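PDB 5NNY: WipB, which is a translocated Legionella Ser/Thr phosphatase that targets the host lysosomal nutrient-sensing machinery; this chain is its phosphatase domain. Local coordinates for residues L190-Y195 with A242-F247; K88-L93 with D121-L126. All blocks are in the same frame, centred on the assembly; numbering follows the deposited sequence. Where two conformers were deposited one is given.

Contact 1: L190-Y195 with A242-F247; sequences LKIISY and AINKKF
Ile192, in the conformer given, lays its CG1 branch over one face of the Phe247 ring, a CH-pi contact in which Ile192 CG1 stands 3.7 Å from the ring centroid, 24° off the normal and offset toward the rim on the side of Phe247 CD1. CG1 lies anti to the carbonyl carbon (chi1 -53°), which carries the branch to the ring and lets Ile192 CD1 run on to Ile243 CG2 at 4.3 Å. Leu190 meets the same ring differently: its CB comes in at the edge, in the ring plane, 3.9 Å from Phe247 CE2. A flat phenylalanine suits this place because it offers a face to one aliphatic chain and an edge to another.

Beside this apolar patch, the amide of Asn244 grips the backbone where the strand is interrupted. Its ND2 gives a nearly straight bond to Ile193 O (2.7 Å, 164°) that lies close to the amide plane, while OD1 accepts the N-H of Ile192 at 3.2 Å in a more bent bond. Having both a donor and an acceptor, asparagine can serve two peptide groups at once and fix its own flip. Lys191 passes across this amide at about a right angle, its CD 3.5 Å from Asn244 ND2, and its NZ forms a salt bridge with Glu123. Packing of helix 233-253 on the sheet is consistent with the layered alpha/beta architecture of calcineurin-like phosphoesterases.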
loop_
_atom_site.group_PDB
_atom_site.type_symbol
_atom_site.label_atom_id
_atom_site.label_comp_id
_atom_site.label_asym_id
_atom_site.label_seq_id
_atom_site.Cartn_x
_atom_site.Cartn_y
_atom_site.Cartn_z
ATOM N N LEU A 190 5.823 -1.996 5.003
ATOM C CA LEU A 190 5.953 -2.224 3.577
ATOM C C LEU A 190 6.905 -3.386 3.295
ATOM O O LEU A 190 7.946 -3.535 3.944
ATOM C CB LEU A 190 6.478 -0.949 2.916
ATOM C CG LEU A 190 5.995 -0.355 1.599
ATOM C CD1 LEU A 190 4.494 -0.516 1.381
ATOM C CD2 LEU A 190 6.391 1.137 1.541
ATOM N N LYS A 191 6.537 -4.206 2.323
ATOM C CA LYS A 191 7.385 -5.284 1.819
ATOM C C LYS A 191 7.267 -5.274 0.305
ATOM O O LYS A 191 6.195 -5.016 -0.229
ATOM C CB LYS A 191 6.959 -6.659 2.356
ATOM C CG LYS A 191 6.868 -6.742 3.866
ATOM C CD LYS A 191 7.965 -7.603 4.427
ATOM C CE LYS A 191 7.704 -7.978 5.879
ATOM N NZ LYS A 191 6.839 -9.193 5.979
ATOM N N ILE A 192 8.380 -5.541 -0.384
ATOM C CA ILE A 192 8.311 -5.688 -1.839
ATOM C C ILE A 192 7.571 -6.966 -2.195
ATOM O O ILE A 192 6.656 -6.973 -3.027
ATOM C CB ILE A 192 9.713 -5.696 -2.474
ATOM C CG1 ILE A 192 10.545 -4.495 -2.056
ATOM C CG2 ILE A 192 9.600 -5.733 -3.996
ATOM C CD1 ILE A 192 11.926 -4.516 -2.684
ATOM N N ILE A 193 7.990 -8.075 -1.594
ATOM C CA ILE A 193 7.344 -9.364 -1.769
ATOM C C ILE A 193 7.282 -9.994 -0.381
ATOM O O ILE A 193 7.992 -9.587 0.544
ATOM C CB ILE A 193 8.087 -10.292 -2.764
ATOM C CG1 ILE A 193 9.555 -10.443 -2.361
ATOM C CG2 ILE A 193 7.972 -9.780 -4.193
ATOM C CD1 ILE A 193 10.329 -11.414 -3.215
ATOM N N SER A 194 6.422 -11.001 -0.238
ATOM C CA SER A 194 6.252 -11.680 1.043
ATOM C C SER A 194 5.978 -13.159 0.792
ATOM O O SER A 194 5.954 -13.614 -0.359
ATOM C CB SER A 194 5.138 -11.030 1.864
ATOM O OG SER A 194 5.149 -11.570 3.175
ATOM N N TYR A 195 5.763 -13.917 1.876
ATOM C CA TYR A 195 5.562 -15.354 1.706
ATOM C C TYR A 195 4.868 -15.973 2.915
ATOM O O TYR A 195 4.887 -15.439 4.028
ATOM C CB TYR A 195 6.895 -16.074 1.437
ATOM C CG TYR A 195 7.865 -15.962 2.588
ATOM C CD1 TYR A 195 7.762 -16.806 3.689
ATOM C CD2 TYR A 195 8.878 -15.008 2.575
ATOM C CE1 TYR A 195 8.625 -16.690 4.750
ATOM C CE2 TYR A 195 9.748 -14.883 3.626
ATOM C CZ TYR A 195 9.625 -15.735 4.706
ATOM O OH TYR A 195 10.493 -15.603 5.760
ATOM N N ALA A 242 16.070 -11.400 3.258
ATOM C CA ALA A 242 17.220 -10.538 3.004
ATOM C C ALA A 242 16.851 -9.384 2.082
ATOM O O ALA A 242 17.279 -8.240 2.299
ATOM C CB ALA A 242 18.367 -11.356 2.405
ATOM N N ILE A 243 16.064 -9.666 1.045
ATOM C CA ILE A 243 15.600 -8.608 0.157
ATOM C C ILE A 243 14.789 -7.578 0.934
ATOM O O ILE A 243 14.997 -6.374 0.788
ATOM C CB ILE A 243 14.799 -9.202 -1.011
ATOM C CG1 ILE A 243 15.745 -9.945 -1.949
ATOM C CG2 ILE A 243 14.065 -8.097 -1.788
ATOM C CD1 ILE A 243 15.064 -11.010 -2.796
ATOM N N ASN A 244 13.867 -8.037 1.790
ATOM C CA ASN A 244 13.023 -7.090 2.504
ATOM C C ASN A 244 13.812 -6.325 3.558
ATOM O O ASN A 244 13.467 -5.178 3.865
ATOM C CB ASN A 244 11.819 -7.805 3.129
ATOM C CG ASN A 244 10.737 -8.127 2.107
ATOM O OD1 ASN A 244 10.464 -7.338 1.197
ATOM N ND2 ASN A 244 10.122 -9.291 2.248
ATOM N N LYS A 245 14.871 -6.926 4.112
ATOM C CA LYS A 245 15.686 -6.203 5.088
ATOM C C LYS A 245 16.411 -5.043 4.433
ATOM O O LYS A 245 16.458 -3.941 4.988
ATOM C CB LYS A 245 16.707 -7.123 5.751
ATOM C CG LYS A 245 17.587 -6.422 6.790
ATOM C CD LYS A 245 18.659 -7.358 7.357
ATOM C CE LYS A 245 19.366 -6.762 8.570
ATOM N NZ LYS A 245 20.469 -7.636 9.084
ATOM N N LYS A 246 17.006 -5.283 3.267
ATOM C CA LYS A 246 17.620 -4.198 2.513
ATOM C C LYS A 246 16.586 -3.154 2.118
ATOM O O LYS A 246 16.867 -1.948 2.153
ATOM C CB LYS A 246 18.328 -4.753 1.271
ATOM C CG LYS A 246 19.554 -5.612 1.590
ATOM C CD LYS A 246 20.603 -4.757 2.293
ATOM C CE LYS A 246 21.931 -5.467 2.434
ATOM N NZ LYS A 246 21.779 -6.761 3.126
ATOM N N PHE A 247 15.376 -3.591 1.757
ATOM C CA PHE A 247 14.337 -2.636 1.381
ATOM C C PHE A 247 13.962 -1.754 2.563
ATOM O O PHE A 247 13.806 -0.531 2.417
ATOM C CB PHE A 247 13.098 -3.368 0.838
ATOM C CG PHE A 247 11.971 -2.435 0.467
ATOM C CD1 PHE A 247 12.000 -1.736 -0.732
ATOM C CD2 PHE A 247 10.901 -2.247 1.315
ATOM C CE1 PHE A 247 10.966 -0.868 -1.072
ATOM C CE2 PHE A 247 9.872 -1.378 0.981
ATOM C CZ PHE A 247 9.910 -0.698 -0.213
HETATM O O HOH W 1 10.526 -4.736 4.243
#

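Contact 2: K88-L93 with D121-L126; sequences KKLIRL and DFEILL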
loop_
_atom_site.group_PDB
_atom_site.type_symbol
_atom_site.label_atom_id
_atom_site.label_comp_id
_atom_site.label_asym_id
_atom_site.label_seq_id
_atom_site.Cartn_x
_atom_site.Cartn_y
_atom_site.Cartn_z
ATOM N N LYS A 88 -3.037 -11.742 16.507
ATOM C CA LYS A 88 -2.261 -12.864 15.990
ATOM C C LYS A 88 -2.516 -13.135 14.516
ATOM O O LYS A 88 -1.600 -13.544 13.796
ATOM C CB LYS A 88 -2.568 -14.123 16.806
ATOM C CG LYS A 88 -2.519 -13.887 18.306
ATOM C CD LYS A 88 -2.705 -15.162 19.109
ATOM C CE LYS A 88 -2.405 -14.914 20.584
ATOM N NZ LYS A 88 -1.011 -14.392 20.738
ATOM N N LYS A 89 -3.742 -12.920 14.057
ATOM C CA LYS A 89 -4.066 -13.097 12.650
ATOM C C LYS A 89 -3.242 -12.133 11.799
ATOM O O LYS A 89 -3.301 -10.917 11.997
ATOM C CB LYS A 89 -5.555 -12.833 12.431
ATOM C CG LYS A 89 -6.411 -14.035 12.142
ATOM C CD LYS A 89 -7.549 -13.654 11.208
ATOM C CE LYS A 89 -8.770 -14.532 11.425
ATOM N NZ LYS A 89 -9.671 -14.572 10.228
ATOM N N LEU A 90 -2.490 -12.670 10.841
ATOM C CA LEU A 90 -1.739 -11.820 9.920
ATOM C C LEU A 90 -2.633 -11.309 8.794
ATOM O O LEU A 90 -3.383 -12.077 8.183
ATOM C CB LEU A 90 -0.542 -12.563 9.331
ATOM C CG LEU A 90 0.229 -11.761 8.265
ATOM C CD1 LEU A 90 0.887 -10.538 8.873
ATOM C CD2 LEU A 90 1.265 -12.610 7.577
ATOM N N ILE A 91 -2.532 -10.007 8.519
ATOM C CA ILE A 91 -3.278 -9.330 7.461
ATOM C C ILE A 91 -2.281 -8.933 6.384
ATOM O O ILE A 91 -1.350 -8.169 6.659
ATOM C CB ILE A 91 -3.995 -8.077 7.990
ATOM C CG1 ILE A 91 -4.740 -8.391 9.290
ATOM C CG2 ILE A 91 -4.927 -7.524 6.944
ATOM C CD1 ILE A 91 -4.830 -7.197 10.233
ATOM N N ARG A 92 -2.465 -9.435 5.168
ATOM C CA ARG A 92 -1.641 -9.040 4.029
ATOM C C ARG A 92 -2.478 -8.194 3.085
ATOM O O ARG A 92 -3.516 -8.651 2.595
ATOM C CB ARG A 92 -1.086 -10.249 3.271
ATOM C CG ARG A 92 -0.023 -11.035 3.983
ATOM C CD ARG A 92 0.615 -12.077 3.039
ATOM N NE ARG A 92 1.707 -12.795 3.706
ATOM C CZ ARG A 92 1.526 -13.858 4.473
ATOM N NH1 ARG A 92 0.300 -14.313 4.653
ATOM N NH2 ARG A 92 2.559 -14.452 5.065
ATOM N N LEU A 93 -2.020 -6.973 2.820
ATOM C CA LEU A 93 -2.635 -6.113 1.817
ATOM C C LEU A 93 -1.870 -6.246 0.500
ATOM O O LEU A 93 -0.711 -5.833 0.402
ATOM C CB LEU A 93 -2.649 -4.662 2.298
ATOM C CG LEU A 93 -3.703 -4.227 3.336
ATOM C CD1 LEU A 93 -3.644 -5.014 4.645
ATOM C CD2 LEU A 93 -3.603 -2.706 3.625
ATOM N N ASP A 121 -1.192 -7.402 13.412
ATOM C CA ASP A 121 -0.106 -7.852 12.555
ATOM C C ASP A 121 -0.527 -7.660 11.103
ATOM O O ASP A 121 -1.495 -8.279 10.660
ATOM C CB ASP A 121 0.219 -9.317 12.848
ATOM C CG ASP A 121 1.505 -9.774 12.184
ATOM O OD1 ASP A 121 2.294 -8.915 11.736
ATOM O OD2 ASP A 121 1.721 -11.005 12.111
ATOM N N PHE A 122 0.176 -6.788 10.371
ATOM C CA PHE A 122 -0.215 -6.503 8.998
ATOM C C PHE A 122 1.002 -6.215 8.131
ATOM O O PHE A 122 2.048 -5.787 8.611
ATOM C CB PHE A 122 -1.236 -5.343 8.906
ATOM C CG PHE A 122 -0.702 -3.973 9.281
ATOM C CD1 PHE A 122 -0.640 -3.572 10.608
ATOM C CD2 PHE A 122 -0.339 -3.062 8.295
ATOM C CE1 PHE A 122 -0.180 -2.307 10.948
ATOM C CE2 PHE A 122 0.125 -1.797 8.613
ATOM C CZ PHE A 122 0.202 -1.412 9.949
ATOM N N GLU A 123 0.881 -6.499 6.843
ATOM C CA GLU A 123 1.934 -6.125 5.911
ATOM C C GLU A 123 1.298 -5.637 4.625
ATOM O O GLU A 123 0.204 -6.064 4.248
ATOM C CB GLU A 123 2.904 -7.270 5.608
ATOM C CG GLU A 123 2.233 -8.502 5.077
ATOM C CD GLU A 123 3.188 -9.670 4.966
ATOM O OE1 GLU A 123 3.065 -10.425 3.985
ATOM O OE2 GLU A 123 4.064 -9.822 5.849
ATOM N N ILE A 124 2.020 -4.738 3.962
ATOM C CA ILE A 124 1.567 -4.004 2.788
ATOM C C ILE A 124 2.548 -4.275 1.659
ATOM O O ILE A 124 3.739 -3.987 1.784
ATOM C CB ILE A 124 1.476 -2.494 3.067
ATOM C CG1 ILE A 124 0.544 -2.256 4.248
ATOM C CG2 ILE A 124 0.951 -1.751 1.847
ATOM C CD1 ILE A 124 0.559 -0.815 4.774
ATOM N N LEU A 125 2.046 -4.834 0.566
ATOM C CA LEU A 125 2.892 -5.183 -0.565
ATOM C C LEU A 125 3.043 -3.966 -1.458
ATOM O O LEU A 125 2.051 -3.308 -1.788
ATOM C CB LEU A 125 2.306 -6.360 -1.342
ATOM C CG LEU A 125 2.539 -7.680 -0.606
ATOM C CD1 LEU A 125 1.636 -8.765 -1.132
ATOM C CD2 LEU A 125 4.003 -8.088 -0.713
ATOM N N LEU A 126 4.284 -3.659 -1.819
ATOM C CA LEU A 126 4.562 -2.459 -2.613
ATOM C C LEU A 126 3.811 -2.491 -3.942
ATOM O O LEU A 126 3.791 -3.513 -4.643
ATOM C CB LEU A 126 6.073 -2.338 -2.864
ATOM C CG LEU A 126 6.577 -1.028 -3.477
ATOM C CD1 LEU A 126 6.272 0.137 -2.541
ATOM C CD2 LEU A 126 8.073 -1.084 -3.801
HETATM O O HOH W 2 -3.759 -8.988 13.649
HETATM O O HOH W 3 4.706 -12.677 6.332
#
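Arg92 and Glu123 lie side by side on one face of the sheet and point the same way, yet their flat ends are turned almost perpendicular, guanidinium and carboxylate planes 82° apart. In the conformer given, Glu123 OE1 approaches Arg92 NE obliquely at 2.7 Å, a salt bridge whose hydrogen bond is weak, with an N-H...O angle of only 119°. Glu123 sets its CG between backbone N and carbonyl carbon (chi1 56°), bringing the extended chain alongside the aliphatic part of Arg92. A water donates to Glu123 OE2 and accepts a weak hydrogen bond from Arg92 NH2. Buried charges need several partners: Asp5 pairs with Arg92 NH1, and Ser194 OG bonds to Glu123 OE1. From Arg92's own strand, Leu90 CD2 covers one guanidinium face, 3.2 Å above its centre.

The backbones beneath form the parallel pairing of a beta-alpha-beta unit, with helix 105-117 linking strands 90-93 and 121-125. Ile91 N bonds to Asp121 O, and Ile91 O receives Glu123 N at 2.8 Å; Leu93 repeats the pattern with Glu123 O and Leu125 N.

On the other face the strands meet through apolar side chains. Ile91 and Phe122 meet through their CB atoms, 4.0 Å apart, before the phenyl ring leads away to helix 105-117 and stacks with His189. Leu93 turns CD2 to within 4.2 Å of Ile124 CG1, and Ile124 in turn packs on Leu112 of the helix.

In the fold
Both contacts are buried and share one mixed sheet, in which strand 190-198 is a neighbour of strand 121-125, but contact 2 lies within the sheet and contact 1 joins a helix to it. Contact 2 pairs two strands, so regular backbone bonds carry it and its polar side chains form a charged cluster on one face. Contact 1 lays helix 233-253 against the sheet, where ring packing and a side-chain amide share the work, the amide serving backbone groups at the break in strand 190-198. Their centres are about 13 Å apart, and they touch directly: Lys191 O probably accepts Leu126 N at 2.8 Å, and the two contacts also meet at Glu123.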